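Local coordinates for motility protein B (Helicobacter pylori, PDB 3CYP), which probably forms, together with MotA, the stator of the flagellar motor, its periplasmic OmpA-like domain thought to fasten the torque-generating machinery to the cell wall, at residues 20-31 against 69-78. Residues are numbered along the deposited sequence; the frame is centred on the assembly and turned at random. Where two conformers were deposited one is given.
Sequences MLYIERIAKIIQ and VMKVLIQYGV
Leu73 enters helix 17-30 as a knob into a hole, its side chain seated among Ile23, Ile26, Ala27 and Ile30. Its CD2 methyl does most of the touching, meeting Ile23 CG2 at 3.6 Å, and the Leu73 side chain lies at about a right angle to those of Ile23 and Ile30. The pair illustrates how two helices on one face of an OmpA-like sheet pack through a small residue: the axes cross at -59°, 9.0 Å apart, and the backbones come nearest at Ala27 and Leu73. Ile23 holds CG2 anti to its backbone N, which sets that methyl between Leu73 and Val72; the approach of Ile23 CG2 to Val72 CG1, 3.5 Å, is tight. Phe5 of strand 5-6 also touches Ile23, Ile26 and Val69.

Tyr76, just past the last turn of helix 58-75, lays its ring across Glu24. Glu24 CB stands over one face, 3.8 Å from the centroid of the Tyr76 ring, in a CH-pi contact, while Ile23 CG2 comes to the ring edge. Glu24, its CG anti to the backbone N (chi1 -178°) and the chain extended beyond, keeps to that side, with OE1 outside the CE2-CZ rim, above the ring plane, 3.0 Å from Tyr76 OH. At the root of the ring, Tyr76 CB presses on Ala27 CB at 3.4 Å.

Gly77 is the C-prime residue of a Schellman motif, after which Val78 turns back onto Ala27 and Ile30. Here Gln31 NE2 donates to Tyr76 O at 2.9 Å, a bent bond (132°), and also to Ala27 O, which it meets on the face opposite Gln31 N. One amide thus joins Ala27 O to the carbonyl of Tyr76 just after helix 58-75, so that an apolar core is closed by polar bonding at its margin.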
ATOM      1  N   MET B  20     -10.468  -9.594  12.442  1.00 16.87           N
ATOM      2  CA  MET B  20      -9.153 -10.288  12.318  1.00 16.57           C
ATOM      3  C   MET B  20      -9.372 -11.711  11.805  1.00 17.41           C
ATOM      4  O   MET B  20      -8.698 -12.190  10.887  1.00 16.91           O
ATOM      5  CB  MET B  20      -8.431 -10.342  13.658  1.00 17.44           C
ATOM      6  CG  MET B  20      -7.890  -8.995  14.059  1.00 16.97           C
ATOM      7  SD  MET B  20      -6.539  -8.401  12.982  1.00 18.64           S
ATOM      8  CE  MET B  20      -5.188  -9.516  13.461  1.00 17.26           C
ATOM      9  N   LEU B  21     -10.358 -12.387  12.375  1.00 17.32           N
ATOM     10  CA  LEU B  21     -10.645 -13.757  11.980  1.00 16.79           C
ATOM     11  C   LEU B  21     -11.077 -13.833  10.523  1.00 15.85           C
ATOM     12  O   LEU B  21     -10.710 -14.770   9.821  1.00 16.23           O
ATOM     13  CB  LEU B  21     -11.758 -14.353  12.819  1.00 18.67           C
ATOM     14  CG  LEU B  21     -11.318 -14.888  14.158  1.00 21.53           C
ATOM     15  CD1 LEU B  21     -12.604 -15.059  15.016  1.00 21.13           C
ATOM     16  CD2 LEU B  21     -10.555 -16.179  13.961  1.00 25.75           C
ATOM     17  N   TYR B  22     -11.850 -12.863  10.082  1.00 15.21           N
ATOM     18  CA  TYR B  22     -12.353 -12.860   8.692  1.00 15.22           C
ATOM     19  C   TYR B  22     -11.186 -12.506   7.758  1.00 14.17           C
ATOM     20  O   TYR B  22     -10.969 -13.182   6.718  1.00 13.26           O
ATOM     21  CB  TYR B  22     -13.539 -11.915   8.521  1.00 15.52           C
ATOM     22  CG  TYR B  22     -14.227 -11.936   7.168  1.00 16.06           C
ATOM     23  CD1 TYR B  22     -14.077 -12.996   6.284  1.00 16.85           C
ATOM     24  CD2 TYR B  22     -15.060 -10.899   6.788  1.00 14.95           C
ATOM     25  CE1 TYR B  22     -14.700 -13.002   5.075  1.00 15.13           C
ATOM     26  CE2 TYR B  22     -15.682 -10.874   5.561  1.00 15.89           C
ATOM     27  CZ  TYR B  22     -15.522 -11.954   4.709  1.00 15.76           C
ATOM     28  OH  TYR B  22     -16.140 -11.941   3.488  1.00 19.32           O
ATOM     29  N   ILE B  23     -10.398 -11.509   8.136  1.00 14.00           N
ATOM     30  CA  ILE B  23      -9.192 -11.187   7.317  1.00 14.00           C
ATOM     31  C   ILE B  23      -8.267 -12.401   7.178  1.00 13.82           C
ATOM     32  O   ILE B  23      -7.728 -12.683   6.123  1.00 12.78           O
ATOM     33  CB  ILE B  23      -8.430  -9.984   7.886  1.00 13.29           C
ATOM     34  CG1 ILE B  23      -9.273  -8.724   7.810  1.00 12.44           C
ATOM     35  CG2 ILE B  23      -7.093  -9.764   7.132  1.00 14.75           C
ATOM     36  CD1 ILE B  23      -8.744  -7.587   8.618  1.00 12.70           C
ATOM     37  N   GLU B  24      -8.143 -13.193   8.250  1.00 13.26           N
ATOM     38  CA  GLU B  24      -7.301 -14.379   8.219  1.00 14.27           C
ATOM     39  C   GLU B  24      -7.820 -15.377   7.181  1.00 13.67           C
ATOM     40  O   GLU B  24      -7.028 -16.066   6.529  1.00 13.49           O
ATOM     41  CB  GLU B  24      -7.341 -15.012   9.621  1.00 14.39           C
ATOM     42  CG  GLU B  24      -6.522 -16.227   9.867  1.00 16.27           C
ATOM     43  CD  GLU B  24      -6.732 -16.679  11.319  1.00 20.00           C
ATOM     44  OE1 GLU B  24      -6.621 -15.800  12.202  1.00 20.74           O
ATOM     45  OE2 GLU B  24      -7.048 -17.867  11.542  1.00 28.18           O
ATOM     46  N   ARG B  25      -9.144 -15.524   7.073  1.00 13.02           N
ATOM     47  CA  ARG B  25      -9.714 -16.462   6.074  1.00 14.48           C
ATOM     48  C   ARG B  25      -9.370 -16.016   4.659  1.00 14.37           C
ATOM     49  O   ARG B  25      -9.071 -16.825   3.759  1.00 14.34           O
ATOM     50  CB  ARG B  25     -11.219 -16.578   6.165  1.00 15.62           C
ATOM     51  CG  ARG B  25     -11.745 -17.205   7.404  1.00 18.85           C
ATOM     52  CD  ARG B  25     -13.276 -17.419   7.302  1.00 19.32           C
ATOM     53  NE  ARG B  25     -13.681 -18.585   6.514  1.00 20.12           N
ATOM     54  CZ  ARG B  25     -14.952 -19.043   6.444  1.00 20.89           C
ATOM     55  NH1 ARG B  25     -15.930 -18.414   7.072  1.00 21.46           N
ATOM     56  NH2 ARG B  25     -15.262 -20.113   5.748  1.00 21.56           N
ATOM     57  N   ILE B  26      -9.471 -14.708   4.460  1.00 13.70           N
ATOM     58  CA  ILE B  26      -9.163 -14.137   3.127  1.00 13.27           C
ATOM     59  C   ILE B  26      -7.654 -14.273   2.809  1.00 12.56           C
ATOM     60  O   ILE B  26      -7.257 -14.575   1.682  1.00 12.66           O
ATOM     61  CB  ILE B  26      -9.653 -12.661   3.038  1.00 12.64           C
ATOM     62  CG1 ILE B  26     -11.198 -12.611   3.107  1.00 12.39           C
ATOM     63  CG2 ILE B  26      -9.093 -11.955   1.797  1.00 14.62           C
ATOM     64  CD1 ILE B  26     -11.878 -13.221   1.844  1.00 18.49           C
ATOM     65  N   ALA B  27      -6.777 -14.082   3.795  1.00 12.81           N
ATOM     66  CA  ALA B  27      -5.326 -14.310   3.610  1.00 13.06           C
ATOM     67  C   ALA B  27      -5.080 -15.737   3.211  1.00 12.47           C
ATOM     68  O   ALA B  27      -4.289 -16.009   2.311  1.00 13.16           O
ATOM     69  CB  ALA B  27      -4.537 -13.944   4.911  1.00 12.34           C
ATOM     70  N   LYS B  28      -5.782 -16.665   3.867  1.00 12.42           N
ATOM     71  CA  LYS B  28      -5.652 -18.063   3.557  1.00 12.93           C
ATOM     72  C   LYS B  28      -5.925 -18.320   2.092  1.00 12.27           C
ATOM     73  O   LYS B  28      -5.146 -19.017   1.427  1.00 12.95           O
ATOM     74  CB  LYS B  28      -6.616 -18.878   4.420  1.00 13.29           C
ATOM     75  CG  LYS B  28      -6.585 -20.381   4.161  1.00 14.28           C
ATOM     76  CD  LYS B  28      -7.656 -21.036   5.045  1.00 15.57           C
ATOM     77  CE  LYS B  28      -7.799 -22.533   4.773  1.00 17.15           C
ATOM     78  NZ  LYS B  28      -9.039 -23.075   5.444  1.00 18.38           N
ATOM     79  N   ILE B  29      -7.049 -17.814   1.605  1.00 12.45           N
ATOM     80  CA  ILE B  29      -7.465 -18.032   0.215  0.50 13.02           C
ATOM     81  C   ILE B  29      -6.486 -17.361  -0.738  1.00 12.93           C
ATOM     82  O   ILE B  29      -6.176 -17.892  -1.799  1.00 12.72           O
ATOM     83  CB  ILE B  29      -8.896 -17.474  -0.054  0.50 13.51           C
ATOM     84  CG1 ILE B  29      -9.982 -18.385   0.553  0.50 14.36           C
ATOM     85  CG2 ILE B  29      -9.170 -17.283  -1.528  0.50 14.60           C
ATOM     86  CD1 ILE B  29      -9.531 -19.793   0.833  0.50 19.24           C
ATOM     87  N   ILE B  30      -6.045 -16.145  -0.376  1.00 11.86           N
ATOM     88  CA  ILE B  30      -5.133 -15.426  -1.267  1.00 12.48           C
ATOM     89  C   ILE B  30      -3.884 -16.240  -1.544  1.00 13.02           C
ATOM     90  O   ILE B  30      -3.419 -16.303  -2.677  1.00 13.20           O
ATOM     91  CB  ILE B  30      -4.806 -14.030  -0.764  1.00 10.76           C
ATOM     92  CG1 ILE B  30      -6.044 -13.160  -0.820  1.00 12.00           C
ATOM     93  CG2 ILE B  30      -3.648 -13.420  -1.567  1.00 12.44           C
ATOM     94  CD1 ILE B  30      -5.948 -11.817  -0.093  1.00 11.09           C
ATOM     95  N   GLN B  31      -3.338 -16.894  -0.525  1.00 13.40           N
ATOM     96  CA  GLN B  31      -2.117 -17.644  -0.700  1.00 14.89           C
ATOM     97  C   GLN B  31      -2.293 -18.882  -1.584  1.00 14.76           C
ATOM     98  O   GLN B  31      -1.292 -19.453  -2.032  1.00 17.59           O
ATOM     99  CB  GLN B  31      -1.562 -18.002   0.668  1.00 15.63           C
ATOM    100  CG  GLN B  31      -1.173 -16.775   1.431  1.00 15.13           C
ATOM    101  CD  GLN B  31      -0.695 -17.074   2.807  1.00 18.56           C
ATOM    102  OE1 GLN B  31       0.425 -17.572   2.980  1.00 20.55           O
ATOM    103  NE2 GLN B  31      -1.485 -16.688   3.805  1.00 22.93           N
ATOM    104  N   VAL B  69      -6.143  -2.997   6.827  1.00 12.27           N
ATOM    105  CA  VAL B  69      -6.558  -4.330   6.404  1.00 12.97           C
ATOM    106  C   VAL B  69      -5.408  -4.964   5.631  1.00 12.17           C
ATOM    107  O   VAL B  69      -5.067  -6.144   5.804  1.00 11.85           O
ATOM    108  CB  VAL B  69      -7.859  -4.320   5.619  1.00 12.63           C
ATOM    109  CG1 VAL B  69      -8.075  -5.673   4.906  1.00 13.38           C
ATOM    110  CG2 VAL B  69      -9.016  -4.027   6.608  1.00 12.48           C
ATOM    111  N   MET B  70      -4.822  -4.202   4.710  1.00 12.31           N
ATOM    112  CA  MET B  70      -3.683  -4.720   3.908  1.00 12.71           C
ATOM    113  C   MET B  70      -2.500  -5.205   4.791  1.00 12.58           C
ATOM    114  O   MET B  70      -1.907  -6.278   4.538  1.00 12.47           O
ATOM    115  CB  MET B  70      -3.210  -3.685   2.882  1.00 12.87           C
ATOM    116  CG  MET B  70      -2.318  -4.310   1.864  1.00 13.14           C
ATOM    117  SD  MET B  70      -1.505  -3.061   0.807  1.00 13.83           S
ATOM    118  CE  MET B  70      -0.407  -2.266   1.977  1.00 18.83           C
ATOM    119  N   LYS B  71      -2.168  -4.425   5.826  1.00 12.60           N
ATOM    120  CA  LYS B  71      -1.095  -4.800   6.745  1.00 14.85           C
ATOM    121  C   LYS B  71      -1.400  -6.116   7.411  1.00 12.66           C
ATOM    122  O   LYS B  71      -0.519  -6.977   7.533  1.00 13.42           O
ATOM    123  CB  LYS B  71      -0.911  -3.758   7.847  1.00 15.48           C
ATOM    124  CG  LYS B  71      -0.299  -2.488   7.375  1.00 19.40           C
ATOM    125  CD  LYS B  71       0.469  -1.826   8.511  1.00 20.01           C
ATOM    126  CE  LYS B  71      -0.427  -1.248   9.533  1.00 22.95           C
ATOM    127  NZ  LYS B  71       0.457  -0.612  10.605  1.00 23.55           N
ATOM    128  N   VAL B  72      -2.671  -6.308   7.816  1.00 12.18           N
ATOM    129  CA  VAL B  72      -3.074  -7.580   8.411  1.00 12.81           C
ATOM    130  C   VAL B  72      -2.948  -8.750   7.468  1.00 11.87           C
ATOM    131  O   VAL B  72      -2.399  -9.799   7.815  1.00 11.75           O
ATOM    132  CB  VAL B  72      -4.457  -7.535   9.048  1.00 12.80           C
ATOM    133  CG1 VAL B  72      -4.805  -8.927   9.613  1.00 14.28           C
ATOM    134  CG2 VAL B  72      -4.450  -6.494  10.173  1.00 13.99           C
ATOM    135  N   LEU B  73      -3.362  -8.559   6.211  1.00 11.44           N
ATOM    136  CA  LEU B  73      -3.161  -9.619   5.234  1.00 11.48           C
ATOM    137  C   LEU B  73      -1.673 -10.041   5.134  1.00 11.43           C
ATOM    138  O   LEU B  73      -1.315 -11.221   4.971  1.00 12.47           O
ATOM    139  CB  LEU B  73      -3.646  -9.227   3.820  1.00 12.05           C
ATOM    140  CG  LEU B  73      -5.173  -9.094   3.715  1.00 11.55           C
ATOM    141  CD1 LEU B  73      -5.607  -8.327   2.461  1.00 14.07           C
ATOM    142  CD2 LEU B  73      -5.832 -10.468   3.818  1.00 13.34           C
ATOM    143  N   ILE B  74      -0.801  -9.054   5.137  1.00 11.80           N
ATOM    144  CA  ILE B  74       0.629  -9.307   5.046  1.00 13.39           C
ATOM    145  C   ILE B  74       1.153 -10.009   6.306  1.00 13.27           C
ATOM    146  O   ILE B  74       1.939 -10.940   6.224  1.00 13.88           O
ATOM    147  CB  ILE B  74       1.400  -8.001   4.755  1.00 14.10           C
ATOM    148  CG1 ILE B  74       1.066  -7.540   3.338  1.00 14.75           C
ATOM    149  CG2 ILE B  74       2.939  -8.175   4.957  1.00 14.02           C
ATOM    150  CD1 ILE B  74       1.452  -6.053   3.042  1.00 14.79           C
ATOM    151  N   GLN B  75       0.669  -9.592   7.451  1.00 13.92           N
ATOM    152  CA  GLN B  75       0.957 -10.343   8.685  1.00 14.77           C
ATOM    153  C   GLN B  75       0.605 -11.824   8.605  1.00 15.16           C
ATOM    154  O   GLN B  75       1.269 -12.659   9.192  1.00 15.19           O
ATOM    155  CB  GLN B  75       0.223  -9.730   9.884  1.00 15.34           C
ATOM    156  CG  GLN B  75       0.755  -8.385  10.298  1.00 16.48           C
ATOM    157  CD  GLN B  75       0.055  -7.860  11.530  1.00 17.73           C
ATOM    158  OE1 GLN B  75      -1.089  -7.436  11.465  1.00 16.67           O
ATOM    159  NE2 GLN B  75       0.737  -7.939  12.700  1.00 19.64           N
ATOM    160  N   TYR B  76      -0.511 -12.131   7.944  1.00 13.92           N
ATOM    161  CA  TYR B  76      -0.965 -13.503   7.771  1.00 14.89           C
ATOM    162  C   TYR B  76      -0.293 -14.231   6.581  1.00 15.00           C
ATOM    163  O   TYR B  76      -0.671 -15.377   6.253  1.00 16.17           O
ATOM    164  CB  TYR B  76      -2.468 -13.508   7.635  1.00 15.65           C
ATOM    165  CG  TYR B  76      -3.277 -13.305   8.930  1.00 15.81           C
ATOM    166  CD1 TYR B  76      -4.252 -12.320   9.033  1.00 16.17           C
ATOM    167  CD2 TYR B  76      -3.086 -14.152  10.008  1.00 18.65           C
ATOM    168  CE1 TYR B  76      -5.043 -12.180  10.217  1.00 17.57           C
ATOM    169  CE2 TYR B  76      -3.854 -14.035  11.152  1.00 18.61           C
ATOM    170  CZ  TYR B  76      -4.828 -13.063  11.253  1.00 18.67           C
ATOM    171  OH  TYR B  76      -5.575 -12.990  12.426  1.00 20.60           O
ATOM    172  N   GLY B  77       0.686 -13.580   5.947  1.00 15.47           N
ATOM    173  CA  GLY B  77       1.531 -14.237   5.003  1.00 14.88           C
ATOM    174  C   GLY B  77       1.276 -13.936   3.543  1.00 15.05           C
ATOM    175  O   GLY B  77       1.919 -14.530   2.694  1.00 15.60           O
ATOM    176  N   VAL B  78       0.387 -12.999   3.245  1.00 14.44           N
ATOM    177  CA  VAL B  78       0.177 -12.633   1.835  1.00 13.94           C
ATOM    178  C   VAL B  78       1.407 -11.883   1.360  1.00 14.32           C
ATOM    179  O   VAL B  78       1.922 -11.000   2.038  1.00 14.64           O
ATOM    180  CB  VAL B  78      -1.107 -11.845   1.606  1.00 12.71           C
ATOM    181  CG1 VAL B  78      -1.213 -11.426   0.069  1.00 12.46           C
ATOM    182  CG2 VAL B  78      -2.291 -12.655   2.026  1.00 12.51           C
TER